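Local coordinates for protein haloperoxidase (PDB 1QHB) that catalyses the bromination of organic substrates by hydrogen peroxide and bromide, as a homododecameric, vanadate-dependent bromoperoxidase, at residues A[34-39]-A[400-405]; A[142-147]-A[560-565]; A[479-484]-A[553-558]. All blocks are in the same frame, centred on the assembly; numbering follows the deposited sequence.

Interaction 1 of 3, residues A[34-39]-A[400-405]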
loop_
_atom_site.group_PDB
_atom_site.type_symbol
_atom_site.label_atom_id
_atom_site.label_comp_id
_atom_site.label_asym_id
_atom_site.label_seq_id
_atom_site.Cartn_x
_atom_site.Cartn_y
_atom_site.Cartn_z
ATOM N N SER A 34 -29.046 16.517 2.341
ATOM C CA SER A 34 -29.901 17.620 2.811
ATOM C C SER A 34 -31.128 17.612 1.910
ATOM O O SER A 34 -30.979 17.544 0.675
ATOM C CB SER A 34 -29.134 18.926 2.691
ATOM O OG SER A 34 -28.185 19.099 3.743
ATOM N N PHE A 35 -32.337 17.585 2.457
ATOM C CA PHE A 35 -33.540 17.604 1.613
ATOM C C PHE A 35 -34.166 18.994 1.677
ATOM O O PHE A 35 -34.236 19.557 2.757
ATOM C CB PHE A 35 -34.546 16.566 2.124
ATOM C CG PHE A 35 -33.948 15.182 2.159
ATOM C CD1 PHE A 35 -33.854 14.419 0.996
ATOM C CD2 PHE A 35 -33.472 14.659 3.360
ATOM C CE1 PHE A 35 -33.293 13.151 1.020
ATOM C CE2 PHE A 35 -32.951 13.378 3.378
ATOM C CZ PHE A 35 -32.849 12.622 2.220
ATOM N N ALA A 36 -34.590 19.565 0.554
ATOM C CA ALA A 36 -35.264 20.869 0.614
ATOM C C ALA A 36 -36.777 20.603 0.650
ATOM O O ALA A 36 -37.147 19.471 0.347
ATOM C CB ALA A 36 -34.875 21.730 -0.578
ATOM N N ASN A 37 -37.590 21.608 0.919
ATOM C CA ASN A 37 -39.035 21.455 1.011
ATOM C C ASN A 37 -39.792 21.341 -0.309
ATOM O O ASN A 37 -40.998 21.104 -0.208
ATOM C CB ASN A 37 -39.615 22.594 1.897
ATOM C CG ASN A 37 -39.583 23.963 1.255
ATOM O OD1 ASN A 37 -39.354 24.136 0.054
ATOM N ND2 ASN A 37 -39.858 25.001 2.023
ATOM N N GLY A 38 -39.160 21.449 -1.485
ATOM C CA GLY A 38 -39.845 21.223 -2.738
ATOM C C GLY A 38 -40.468 22.424 -3.424
ATOM O O GLY A 38 -40.918 22.379 -4.568
ATOM N N GLU A 39 -40.449 23.591 -2.781
ATOM C CA GLU A 39 -41.122 24.786 -3.243
ATOM C C GLU A 39 -40.486 25.431 -4.446
ATOM O O GLU A 39 -41.138 26.087 -5.265
ATOM C CB GLU A 39 -41.114 25.876 -2.156
ATOM C CG GLU A 39 -42.415 25.817 -1.381
ATOM C CD GLU A 39 -42.440 26.857 -0.275
ATOM O OE1 GLU A 39 -41.388 27.182 0.278
ATOM O OE2 GLU A 39 -43.581 27.268 -0.021
ATOM N N ASN A 400 -26.817 26.559 -1.302
ATOM C CA ASN A 400 -26.734 25.398 -2.166
ATOM C C ASN A 400 -27.948 24.512 -2.016
ATOM O O ASN A 400 -28.241 23.865 -3.021
ATOM C CB ASN A 400 -25.457 24.592 -1.859
ATOM C CG ASN A 400 -24.215 25.425 -2.104
ATOM O OD1 ASN A 400 -23.731 26.141 -1.210
ATOM N ND2 ASN A 400 -23.641 25.317 -3.316
ATOM N N ILE A 401 -28.599 24.488 -0.843
ATOM C CA ILE A 401 -29.735 23.638 -0.688
ATOM C C ILE A 401 -31.090 24.335 -0.663
ATOM O O ILE A 401 -31.875 24.122 -1.586
ATOM C CB ILE A 401 -29.611 22.830 0.634
ATOM C CG1 ILE A 401 -28.293 22.060 0.695
ATOM C CG2 ILE A 401 -30.797 21.885 0.851
ATOM C CD1 ILE A 401 -28.112 21.018 -0.397
ATOM N N HIS A 402 -31.485 25.073 0.384
ATOM C CA HIS A 402 -32.843 25.561 0.489
ATOM C C HIS A 402 -33.184 26.879 -0.154
ATOM O O HIS A 402 -34.334 26.986 -0.527
ATOM C CB HIS A 402 -33.224 25.700 1.979
ATOM C CG HIS A 402 -32.848 24.479 2.779
ATOM N ND1 HIS A 402 -33.725 23.429 2.843
ATOM C CD2 HIS A 402 -31.743 24.139 3.496
ATOM C CE1 HIS A 402 -33.179 22.458 3.584
ATOM N NE2 HIS A 402 -31.999 22.876 3.988
ATOM N N ARG A 403 -32.314 27.874 -0.229
ATOM C CA ARG A 403 -32.629 29.156 -0.803
ATOM C C ARG A 403 -34.017 29.662 -0.363
ATOM O O ARG A 403 -34.776 30.090 -1.218
ATOM C CB ARG A 403 -32.525 29.064 -2.345
ATOM C CG ARG A 403 -31.038 28.973 -2.793
ATOM C CD ARG A 403 -30.911 28.684 -4.264
ATOM N NE ARG A 403 -31.505 27.418 -4.783
ATOM C CZ ARG A 403 -30.842 26.288 -4.956
ATOM N NH1 ARG A 403 -29.561 26.151 -4.633
ATOM N NH2 ARG A 403 -31.379 25.200 -5.499
ATOM N N ARG A 404 -34.297 29.717 0.937
ATOM C CA ARG A 404 -35.549 30.222 1.478
ATOM C C ARG A 404 -35.648 31.746 1.415
ATOM O O ARG A 404 -34.658 32.469 1.692
ATOM C CB ARG A 404 -35.793 29.739 2.896
ATOM C CG ARG A 404 -37.173 30.154 3.450
ATOM C CD ARG A 404 -37.292 29.782 4.917
ATOM N NE ARG A 404 -38.695 29.857 5.373
ATOM C CZ ARG A 404 -39.044 29.560 6.618
ATOM N NH1 ARG A 404 -38.174 29.137 7.556
ATOM N NH2 ARG A 404 -40.305 29.656 6.978
ATOM N N LEU A 405 -36.841 32.222 1.005
ATOM C CA LEU A 405 -37.023 33.661 0.891
ATOM C C LEU A 405 -37.035 34.281 2.298
ATOM O O LEU A 405 -37.551 33.696 3.256
ATOM C CB LEU A 405 -38.279 34.088 0.119
ATOM C CG LEU A 405 -39.617 34.112 0.856
ATOM C CD1 LEU A 405 -40.657 34.486 -0.194
ATOM C CD2 LEU A 405 -39.934 32.759 1.497
HETATM O O HOH W 1 -36.486 23.795 2.317
#
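One water joins His402 to the backbone of Asn37: it accepts from Asn37 N at 2.8 Å and sits 2.8 Å from His402 ND1. The same ring edge faces the loop directly, because Phe35 O lies near the ring plane, 3.2 Å from His402 CE1. With CG turned anti to the carbonyl carbon (chi1 -47°), the imidazole leans toward the loop. Ile401 CG2 lies 3.5 Å above the plane, over the ring centre, and limits how the ring can turn. The far nitrogen, NE2, is bonded to Gln397, whose own NE2 also bonds to Ser34 OG, so one glutamine serves both sides. The rest is apolar: Ile401 CG1 meets Ser34 CB at 3.8 Å, and Ile401 CG2 lies 4.3 Å from Ala36 CB. A phenylalanine in place of His402 would probably leave the water without its ring partner and Gln397 without a nitrogen to meet. Gln595 of a neighbouring subunit bonds to Ile401 O, so the contact adjoins a subunit interface. No direct hydrogen bond crosses between 34-39 and 400-405, which implies that the end of helix 376-402 is fitted to the loop through water, a ring edge and a few methyl groups.

Interaction 2 of 3, residues A[142-147]-A[560-565]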
loop_
_atom_site.group_PDB
_atom_site.type_symbol
_atom_site.label_atom_id
_atom_site.label_comp_id
_atom_site.label_asym_id
_atom_site.label_seq_id
_atom_site.Cartn_x
_atom_site.Cartn_y
_atom_site.Cartn_z
ATOM N N VAL A 142 -23.217 17.828 7.018
ATOM C CA VAL A 142 -24.313 17.957 7.986
ATOM C C VAL A 142 -25.512 18.558 7.260
ATOM O O VAL A 142 -25.373 18.925 6.086
ATOM C CB VAL A 142 -23.917 18.785 9.218
ATOM C CG1 VAL A 142 -22.868 18.070 10.083
ATOM C CG2 VAL A 142 -23.401 20.140 8.792
ATOM N N ALA A 143 -26.686 18.514 7.903
ATOM C CA ALA A 143 -27.905 18.962 7.251
ATOM C C ALA A 143 -28.888 19.694 8.150
ATOM O O ALA A 143 -28.976 19.459 9.361
ATOM C CB ALA A 143 -28.652 17.662 6.835
ATOM N N MET A 144 -29.724 20.499 7.551
ATOM C CA MET A 144 -30.858 21.139 8.246
ATOM C C MET A 144 -32.099 20.550 7.570
ATOM O O MET A 144 -32.054 20.200 6.387
ATOM C CB MET A 144 -30.817 22.645 8.105
ATOM C CG MET A 144 -29.733 23.341 8.916
ATOM S SD MET A 144 -29.658 25.121 8.566
ATOM C CE MET A 144 -31.286 25.646 9.094
ATOM N N PRO A 145 -33.157 20.271 8.270
ATOM C CA PRO A 145 -34.353 19.697 7.666
ATOM C C PRO A 145 -35.055 20.706 6.766
ATOM O O PRO A 145 -34.795 21.905 6.781
ATOM C CB PRO A 145 -35.201 19.329 8.876
ATOM C CG PRO A 145 -34.776 20.264 9.977
ATOM C CD PRO A 145 -33.302 20.550 9.733
ATOM N N PRO A 146 -35.957 20.236 5.908
ATOM C CA PRO A 146 -36.723 21.087 5.024
ATOM C C PRO A 146 -37.371 22.253 5.771
ATOM O O PRO A 146 -37.973 22.021 6.812
ATOM C CB PRO A 146 -37.828 20.189 4.487
ATOM C CG PRO A 146 -37.408 18.761 4.739
ATOM C CD PRO A 146 -36.358 18.788 5.809
ATOM N N ALA A 147 -37.348 23.458 5.190
ATOM C CA ALA A 147 -38.066 24.591 5.780
ATOM C C ALA A 147 -39.570 24.531 5.577
ATOM O O ALA A 147 -40.068 23.858 4.696
ATOM C CB ALA A 147 -37.557 25.894 5.162
ATOM N N LEU A 560 -29.440 26.772 15.401
ATOM C CA LEU A 560 -28.822 26.545 16.705
ATOM C C LEU A 560 -28.417 25.058 16.778
ATOM O O LEU A 560 -27.281 24.809 17.162
ATOM C CB LEU A 560 -29.812 26.892 17.846
ATOM C CG LEU A 560 -30.006 28.428 17.964
ATOM C CD1 LEU A 560 -31.262 28.752 18.748
ATOM C CD2 LEU A 560 -28.780 29.000 18.639
ATOM N N LEU A 561 -29.299 24.133 16.394
ATOM C CA LEU A 561 -28.887 22.735 16.453
ATOM C C LEU A 561 -27.698 22.424 15.534
ATOM O O LEU A 561 -26.831 21.642 15.933
ATOM C CB LEU A 561 -30.043 21.793 16.053
ATOM C CG LEU A 561 -31.314 21.942 16.884
ATOM C CD1 LEU A 561 -32.315 20.837 16.480
ATOM C CD2 LEU A 561 -31.027 21.861 18.355
ATOM N N LEU A 562 -27.639 23.056 14.367
ATOM C CA LEU A 562 -26.537 22.786 13.442
ATOM C C LEU A 562 -25.214 23.267 14.007
ATOM O O LEU A 562 -24.202 22.514 13.886
ATOM C CB LEU A 562 -26.790 23.424 12.077
ATOM C CG LEU A 562 -25.740 23.327 10.980
ATOM C CD1 LEU A 562 -25.713 21.887 10.464
ATOM C CD2 LEU A 562 -25.946 24.264 9.793
ATOM N N GLY A 563 -25.204 24.427 14.679
ATOM C CA GLY A 563 -23.951 24.947 15.189
ATOM C C GLY A 563 -23.468 24.101 16.346
ATOM O O GLY A 563 -22.253 23.964 16.604
ATOM N N GLU A 564 -24.410 23.571 17.096
ATOM C CA GLU A 564 -24.084 22.677 18.208
ATOM C C GLU A 564 -23.316 21.464 17.665
ATOM O O GLU A 564 -22.320 21.057 18.271
ATOM C CB GLU A 564 -25.363 22.143 18.871
ATOM C CG GLU A 564 -25.062 21.192 20.026
ATOM C CD GLU A 564 -26.315 20.760 20.751
ATOM O OE1 GLU A 564 -27.230 20.225 20.092
ATOM O OE2 GLU A 564 -26.394 20.931 21.969
ATOM N N GLN A 565 -23.778 20.861 16.560
ATOM C CA GLN A 565 -23.098 19.708 15.978
ATOM C C GLN A 565 -21.675 20.034 15.505
ATOM O O GLN A 565 -20.764 19.189 15.487
ATOM C CB GLN A 565 -23.837 19.193 14.715
ATOM C CG GLN A 565 -25.196 18.557 14.962
ATOM C CD GLN A 565 -26.035 18.344 13.707
ATOM O OE1 GLN A 565 -25.629 17.746 12.718
ATOM N NE2 GLN A 565 -27.289 18.847 13.734
HETATM O O HOH W 2 -27.012 16.882 10.191
#
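Leu562 divides its two methyl groups between Val142 and Met144, and this apolar fork makes up most of the contact. Its CG stands anti to the backbone N (chi1 177°), which carries both branches outward from helix 553-574 to the passing loop. CD1 presses on Val142 CG2 at 3.3 Å, tighter than carbon atoms usually pack, so the two branched chains meet with little slack. CD2 turns the other way and lies 4.0 Å from Met144 CG, with the sulfur SD at the same distance. There the leucine and methionine side chains run at about a right angle to each other. The methionine is bent at its last torsion (chi3 62°), which swings its terminal methyl toward Tyr481 and Gly482 while CG and SD stay beside the leucine.

The polar component lies at the margin and goes through water. A single water accepts from Ala143 N at 2.8 Å and donates to Gln565 OE1 at 3.0 Å, joining loop backbone to helix side chain. Gln565 OE1 also lies 3.8 Å from Val142 CG1, the two side chains lying alongside and pointing opposite ways.

Seen in the wider fold, the loop, which follows strand 123-124 and precedes helix 153-167 in the chain, runs over one side of helix 553-574. Elsewhere on that helix Leu560 packs on Ala538 of helix 530-548 and Leu561 on Arg212 of helix 208-213, while Ala143 turns from it to touch Val32 and Ser34.

Interaction 3 of 3, residues A[479-484]-A[553-558]. With PO4 (phosphate ion), chain G.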
loop_
_atom_site.group_PDB
_atom_site.type_symbol
_atom_site.label_atom_id
_atom_site.label_comp_id
_atom_site.label_asym_id
_atom_site.label_seq_id
_atom_site.Cartn_x
_atom_site.Cartn_y
_atom_site.Cartn_z
ATOM N N PRO A 479 -29.882 34.107 1.592
ATOM C CA PRO A 479 -31.092 33.439 1.953
ATOM C C PRO A 479 -31.338 33.267 3.438
ATOM O O PRO A 479 -30.449 33.420 4.297
ATOM C CB PRO A 479 -31.016 32.084 1.224
ATOM C CG PRO A 479 -30.177 32.433 0.010
ATOM C CD PRO A 479 -29.060 33.274 0.637
ATOM N N SER A 480 -32.623 32.998 3.728
ATOM C CA SER A 480 -33.035 32.931 5.123
ATOM C C SER A 480 -32.749 31.688 5.912
ATOM O O SER A 480 -32.769 31.795 7.150
ATOM C CB SER A 480 -34.575 33.150 5.053
ATOM O OG SER A 480 -35.026 33.635 6.318
ATOM N N TYR A 481 -32.547 30.512 5.304
ATOM C CA TYR A 481 -32.453 29.299 6.137
ATOM C C TYR A 481 -31.200 28.499 5.892
ATOM O O TYR A 481 -31.039 28.013 4.784
ATOM C CB TYR A 481 -33.695 28.503 5.708
ATOM C CG TYR A 481 -33.947 27.206 6.430
ATOM C CD1 TYR A 481 -34.608 27.231 7.647
ATOM C CD2 TYR A 481 -33.573 25.972 5.904
ATOM C CE1 TYR A 481 -34.872 26.077 8.334
ATOM C CE2 TYR A 481 -33.814 24.781 6.602
ATOM C CZ TYR A 481 -34.458 24.860 7.794
ATOM O OH TYR A 481 -34.742 23.737 8.527
ATOM N N GLY A 482 -30.309 28.381 6.851
ATOM C CA GLY A 482 -30.448 28.899 8.169
ATOM C C GLY A 482 -29.865 30.278 8.382
ATOM O O GLY A 482 -29.813 31.079 7.458
ATOM N N SER A 483 -29.397 30.550 9.595
ATOM C CA SER A 483 -28.971 31.899 9.955
ATOM C C SER A 483 -27.537 31.917 10.400
ATOM O O SER A 483 -27.117 31.083 11.221
ATOM C CB SER A 483 -29.930 32.366 11.113
ATOM O OG SER A 483 -29.350 33.446 11.867
ATOM N N GLY A 484 -26.767 32.928 9.986
ATOM C CA GLY A 484 -25.389 33.069 10.409
ATOM C C GLY A 484 -25.309 33.385 11.881
ATOM O O GLY A 484 -24.476 32.823 12.605
ATOM N N PHE A 553 -38.873 32.050 13.042
ATOM C CA PHE A 553 -38.493 31.134 14.146
ATOM C C PHE A 553 -37.712 29.899 13.717
ATOM O O PHE A 553 -36.693 29.537 14.329
ATOM C CB PHE A 553 -39.788 30.709 14.862
ATOM C CG PHE A 553 -39.433 29.917 16.119
ATOM C CD1 PHE A 553 -39.090 30.560 17.284
ATOM C CD2 PHE A 553 -39.434 28.518 16.102
ATOM C CE1 PHE A 553 -38.766 29.851 18.433
ATOM C CE2 PHE A 553 -39.112 27.849 17.228
ATOM C CZ PHE A 553 -38.773 28.476 18.406
ATOM N N SER A 554 -38.145 29.141 12.722
ATOM C CA SER A 554 -37.581 27.877 12.276
ATOM C C SER A 554 -36.162 28.024 11.750
ATOM O O SER A 554 -35.313 27.133 11.957
ATOM C CB SER A 554 -38.457 27.213 11.192
ATOM O OG SER A 554 -38.662 28.181 10.134
ATOM N N ASP A 555 -35.790 29.147 11.164
ATOM C CA ASP A 555 -34.464 29.431 10.731
ATOM C C ASP A 555 -33.505 29.408 11.938
ATOM O O ASP A 555 -32.356 28.938 11.860
ATOM C CB ASP A 555 -34.334 30.886 10.200
ATOM C CG ASP A 555 -35.085 31.186 8.918
ATOM O OD1 ASP A 555 -35.529 30.265 8.161
ATOM O OD2 ASP A 555 -35.136 32.431 8.635
ATOM N N GLN A 556 -33.942 30.055 13.016
ATOM C CA GLN A 556 -33.130 30.186 14.225
ATOM C C GLN A 556 -32.949 28.864 14.960
ATOM O O GLN A 556 -31.827 28.401 15.249
ATOM C CB GLN A 556 -33.735 31.262 15.161
ATOM C CG GLN A 556 -33.914 32.615 14.501
ATOM C CD GLN A 556 -32.854 33.013 13.514
ATOM O OE1 GLN A 556 -32.758 32.522 12.403
ATOM N NE2 GLN A 556 -31.952 33.921 13.803
ATOM N N PHE A 557 -34.075 28.254 15.293
ATOM C CA PHE A 557 -33.989 26.984 16.049
ATOM C C PHE A 557 -33.183 25.938 15.284
ATOM O O PHE A 557 -32.273 25.315 15.805
ATOM C CB PHE A 557 -35.352 26.482 16.471
ATOM C CG PHE A 557 -35.290 25.180 17.247
ATOM C CD1 PHE A 557 -34.885 25.179 18.553
ATOM C CD2 PHE A 557 -35.662 23.992 16.653
ATOM C CE1 PHE A 557 -34.841 24.000 19.270
ATOM C CE2 PHE A 557 -35.609 22.809 17.369
ATOM C CZ PHE A 557 -35.190 22.801 18.702
ATOM N N GLU A 558 -33.458 25.740 13.997
ATOM C CA GLU A 558 -32.678 24.728 13.264
ATOM C C GLU A 558 -31.199 25.069 13.158
ATOM O O GLU A 558 -30.384 24.125 13.134
ATOM C CB GLU A 558 -33.287 24.478 11.879
ATOM C CG GLU A 558 -34.706 23.912 11.972
ATOM C CD GLU A 558 -34.771 22.566 12.692
ATOM O OE1 GLU A 558 -33.759 21.894 12.936
ATOM O OE2 GLU A 558 -35.884 22.118 13.039
HETATM P P PO4 G . -28.144 36.288 9.244
HETATM O O1 PO4 G . -29.246 37.108 8.671
HETATM O O2 PO4 G . -28.294 36.109 10.716
HETATM O O3 PO4 G . -26.856 36.932 8.938
HETATM O O4 PO4 G . -28.238 34.935 8.577
#
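Asp555 reaches from helix 553-574 to two neighbours in the loop and turns a different oxygen to each. Its OD2 takes the hydroxyl of Ser480 OG at 2.6 Å on the syn side, 24° out of the carboxylate plane, and also accepts from His551 ND1. Its OD1 lies in the plane of the Tyr481 ring, 3.2 Å from the edge atom CD1, with ring and carboxylate planes 58° apart; Arg404 forms a salt bridge to the same oxygen. Beyond the ring, Tyr481 OH rests 3.4 Å from Glu558 CG and is hydrogen-bonded to Pro145 O.

The next residue, Gln556, folds back at its second torsion (chi2 -36°) to bring NE2 to Ser483 OG at 3.3 Å, while Ala542 O holds the same amide nitrogen. Ser483 OG in turn donates to phosphate O2 at 3.1 Å, and Gly484 N to phosphate O4 at 2.9 Å. The phosphate lies at the N terminus of helix 484-499, with Ser483 as N-cap, and is also bonded to His551 NE2. Asp555 and Gln556 thus form a second shell that probably positions His551 and Ser483 at the oxyanion site of the vanadium haloperoxidase (PAP2-like) fold, where phosphate here takes the place of vanadate.

How the interactions relate
From the N terminus, the loop 34-39 comes first and is met only after some 360 residues, when 400-405 at the end of helix 376-402 closes interaction 1. Within that span lies 142-147, whose partner 560-565 comes much later, so interactions 1 and 2 cross. Interaction 3 opens at 479-484, after interaction 1 has closed, and is nested inside the loop of interaction 2, which shares helix 553-574 with it. Bonds also run between the contacts: Asn37 ND2 to Ala147 O, and Ser480 N to Arg404 O. Together they tie loops of the N-terminal part to helices 376-402 and 553-574, beside the oxyanion site that interaction 3 holds.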